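Local coordinates for protein BauA (Acinetobacter baumannii, PDB 6HCP) that probably takes up iron across the outer membrane as a TonB-dependent receptor for the siderophore complex ferric preacinetobactin, at residues L332-A340 against W402-P410. Sequence-based numbering, arbitrary orientation.
Sequences LSSTLGQLA and WGPKPEFTP. With EDO (1,2-ethanediol), chain Q.
The backbone oxygen of E407 is gripped twice, by the side-chain amide nitrogen of Q338 and by a 1,2-ethanediol probably left from crystallisation. Q338 NE2 lies 2.8 Å from E407 O with an N-H...O angle of 171°, so the bond is nearly straight. The oxygen lies in the plane of the Q338 amide, whereas the nitrogen stands 45° out of the carbonyl plane of E407 and does not meet a lone pair. EDO O1 donates to the same E407 O at 2.8 Å. At its other end the Q338 amide accepts from the backbone: OE1 is 3.4 Å from T409 N, a weak bond. With CG anti to the carbonyl carbon and the chain extended beyond it, Q338 spans the gap from strand to loop. N318 OD1 takes a second hydrogen bond from NE2, while N318 ND2 bonds to P406 O, tying the neighbouring strand 302-318 to the same loop.

The side chains of F408 and Q338 run past each other in opposite directions, the ring turned 42° from the amide plane. P410 CD lies over the centre of one face of the F408 ring, 3.6 Å above its plane. At the ring edge, F408 CZ reaches A340 CB at 4.0 Å, and L339 O lies in the ring plane. Towards the other end of the segments the backbones diverge, and W402 bridges the wider separation with its six-membered ring: CZ3 meets S334 OG edge-on at 3.6 Å, while CH2 touches L332 CD2.

Residues 332-340 belong to the long strand 331-358, and the loop segment 402-410 leads into strand 412-431. Side-chain contacts thus lay an irregular loop segment along a barrel strand, an arrangement consistent with the long strand extensions and loops of TonB-dependent receptor barrels.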
loop_
_atom_site.group_PDB
_atom_site.type_symbol
_atom_site.label_atom_id
_atom_site.label_comp_id
_atom_site.label_asym_id
_atom_site.label_seq_id
_atom_site.Cartn_x
_atom_site.Cartn_y
_atom_site.Cartn_z
ATOM N N LEU A 332 21.620 -11.293 17.412
ATOM C CA LEU A 332 22.435 -11.583 16.236
ATOM C C LEU A 332 23.901 -11.264 16.546
ATOM O O LEU A 332 24.224 -10.200 17.043
ATOM C CB LEU A 332 21.945 -10.757 15.045
ATOM C CG LEU A 332 22.573 -11.101 13.696
ATOM C CD1 LEU A 332 22.058 -12.438 13.199
ATOM C CD2 LEU A 332 22.308 -10.019 12.663
ATOM N N SER A 333 24.775 -12.229 16.262
ATOM C CA SER A 333 26.214 -12.092 16.433
ATOM C C SER A 333 26.869 -12.177 15.053
ATOM O O SER A 333 26.766 -13.212 14.386
ATOM C CB SER A 333 26.738 -13.175 17.365
ATOM O OG SER A 333 28.141 -13.062 17.514
ATOM N N SER A 334 27.514 -11.087 14.632
ATOM C CA SER A 334 28.081 -10.994 13.307
ATOM C C SER A 334 29.608 -10.889 13.405
ATOM O O SER A 334 30.166 -9.918 13.914
ATOM C CB SER A 334 27.469 -9.846 12.514
ATOM O OG SER A 334 26.046 -9.960 12.426
ATOM N N THR A 335 30.291 -11.802 12.723
ATOM C CA THR A 335 31.726 -11.684 12.515
ATOM C C THR A 335 31.963 -10.923 11.210
ATOM O O THR A 335 31.212 -11.067 10.254
ATOM C CB THR A 335 32.373 -13.076 12.475
ATOM O OG1 THR A 335 31.843 -13.697 11.307
ATOM C CG2 THR A 335 32.046 -13.931 13.678
ATOM N N LEU A 336 33.052 -10.152 11.168
ATOM C CA LEU A 336 33.364 -9.316 10.044
ATOM C C LEU A 336 34.510 -9.947 9.244
ATOM O O LEU A 336 35.391 -10.551 9.821
ATOM C CB LEU A 336 33.756 -7.930 10.557
ATOM C CG LEU A 336 32.729 -7.258 11.471
ATOM C CD1 LEU A 336 33.217 -5.884 11.901
ATOM C CD2 LEU A 336 31.381 -7.158 10.778
ATOM N N GLY A 337 34.519 -9.710 7.933
ATOM C CA GLY A 337 35.537 -10.255 7.027
ATOM C C GLY A 337 35.705 -9.404 5.787
ATOM O O GLY A 337 34.881 -8.531 5.487
ATOM N N GLN A 338 36.834 -9.593 5.105
ATOM C CA GLN A 338 37.130 -8.913 3.858
ATOM C C GLN A 338 37.639 -9.949 2.853
ATOM O O GLN A 338 38.403 -10.850 3.207
ATOM C CB GLN A 338 38.166 -7.810 4.071
ATOM C CG GLN A 338 37.712 -6.740 5.054
ATOM C CD GLN A 338 38.716 -5.614 5.209
ATOM O OE1 GLN A 338 39.844 -5.678 4.715
ATOM N NE2 GLN A 338 38.240 -4.492 5.726
ATOM N N LEU A 339 37.222 -9.788 1.600
ATOM C CA LEU A 339 37.648 -10.660 0.517
ATOM C C LEU A 339 37.820 -9.822 -0.739
ATOM O O LEU A 339 37.029 -8.930 -1.025
ATOM C CB LEU A 339 36.594 -11.756 0.309
ATOM C CG LEU A 339 36.823 -12.678 -0.896
ATOM C CD1 LEU A 339 38.130 -13.445 -0.763
ATOM C CD2 LEU A 339 35.661 -13.649 -1.050
ATOM N N ALA A 340 38.879 -10.108 -1.494
ATOM C CA ALA A 340 39.009 -9.570 -2.831
ATOM C C ALA A 340 39.629 -10.651 -3.699
ATOM O O ALA A 340 40.399 -11.484 -3.190
ATOM C CB ALA A 340 39.832 -8.298 -2.870
ATOM N N TRP A 402 26.173 -0.985 14.099
ATOM C CA TRP A 402 27.056 -1.889 13.358
ATOM C C TRP A 402 28.528 -1.533 13.596
ATOM O O TRP A 402 29.420 -2.234 13.114
ATOM C CB TRP A 402 26.715 -1.882 11.867
ATOM C CG TRP A 402 25.457 -2.626 11.556
ATOM C CD1 TRP A 402 24.263 -2.096 11.153
ATOM C CD2 TRP A 402 25.253 -4.038 11.690
ATOM N NE1 TRP A 402 23.336 -3.096 11.006
ATOM C CE2 TRP A 402 23.905 -4.289 11.365
ATOM C CE3 TRP A 402 26.095 -5.119 11.983
ATOM C CZ2 TRP A 402 23.397 -5.583 11.291
ATOM C CZ3 TRP A 402 25.586 -6.393 11.914
ATOM C CH2 TRP A 402 24.249 -6.619 11.582
ATOM N N GLY A 403 28.783 -0.451 14.340
ATOM C CA GLY A 403 30.156 -0.059 14.652
ATOM C C GLY A 403 30.843 0.599 13.459
ATOM O O GLY A 403 30.233 0.879 12.428
ATOM N N PRO A 404 32.135 0.960 13.588
ATOM C CA PRO A 404 32.838 1.629 12.501
ATOM C C PRO A 404 33.143 0.678 11.326
ATOM O O PRO A 404 33.170 -0.548 11.490
ATOM C CB PRO A 404 34.117 2.140 13.176
ATOM C CG PRO A 404 34.331 1.236 14.375
ATOM C CD PRO A 404 32.986 0.648 14.746
ATOM N N LYS A 405 33.261 1.266 10.137
ATOM C CA LYS A 405 33.625 0.579 8.939
ATOM C C LYS A 405 35.130 0.337 8.924
ATOM O O LYS A 405 35.901 1.282 8.888
ATOM C CB LYS A 405 33.236 1.429 7.738
ATOM C CG LYS A 405 33.495 0.791 6.383
ATOM C CD LYS A 405 33.446 1.806 5.271
ATOM C CE LYS A 405 32.894 1.249 3.983
ATOM N NZ LYS A 405 32.455 2.330 3.068
ATOM N N PRO A 406 35.605 -0.922 8.857
ATOM C CA PRO A 406 37.041 -1.169 8.776
ATOM C C PRO A 406 37.576 -0.700 7.422
ATOM O O PRO A 406 36.890 -0.768 6.400
ATOM C CB PRO A 406 37.209 -2.681 8.975
ATOM C CG PRO A 406 35.816 -3.278 8.831
ATOM C CD PRO A 406 34.814 -2.154 8.990
ATOM N N GLU A 407 38.798 -0.170 7.432
ATOM C CA GLU A 407 39.486 0.143 6.218
ATOM C C GLU A 407 39.682 -1.157 5.420
ATOM O O GLU A 407 39.875 -2.214 6.002
ATOM C CB GLU A 407 40.833 0.788 6.542
ATOM C CG GLU A 407 41.271 1.779 5.490
ATOM C CD GLU A 407 42.736 2.151 5.600
ATOM O OE1 GLU A 407 43.245 2.169 6.740
ATOM O OE2 GLU A 407 43.384 2.323 4.545
ATOM N N PHE A 408 39.745 -1.035 4.098
ATOM C CA PHE A 408 39.806 -2.199 3.227
ATOM C C PHE A 408 41.250 -2.421 2.773
ATOM O O PHE A 408 41.689 -1.802 1.817
ATOM C CB PHE A 408 38.843 -2.026 2.058
ATOM C CG PHE A 408 38.668 -3.267 1.220
ATOM C CD1 PHE A 408 37.961 -4.353 1.711
ATOM C CD2 PHE A 408 39.231 -3.356 -0.044
ATOM C CE1 PHE A 408 37.840 -5.514 0.958
ATOM C CE2 PHE A 408 39.124 -4.524 -0.787
ATOM C CZ PHE A 408 38.403 -5.587 -0.297
ATOM N N THR A 409 41.936 -3.375 3.414
ATOM C CA THR A 409 43.346 -3.700 3.115
ATOM C C THR A 409 43.592 -5.207 3.200
ATOM O O THR A 409 44.490 -5.658 3.906
ATOM C CB THR A 409 44.283 -3.015 4.127
ATOM O OG1 THR A 409 43.889 -3.471 5.427
ATOM C CG2 THR A 409 44.223 -1.507 4.052
ATOM N N PRO A 410 42.777 -6.071 2.559
ATOM C CA PRO A 410 42.955 -7.514 2.732
ATOM C C PRO A 410 44.299 -7.961 2.148
ATOM O O PRO A 410 44.670 -7.520 1.069
ATOM C CB PRO A 410 41.768 -8.092 1.953
ATOM C CG PRO A 410 41.529 -7.061 0.869
ATOM C CD PRO A 410 41.740 -5.729 1.576
HETATM C C1 EDO Q . 41.848 -3.448 8.681
HETATM O O1 EDO Q . 42.086 -2.519 7.629
HETATM C C2 EDO Q . 42.500 -2.957 9.961
HETATM O O2 EDO Q . 41.564 -2.145 10.673
#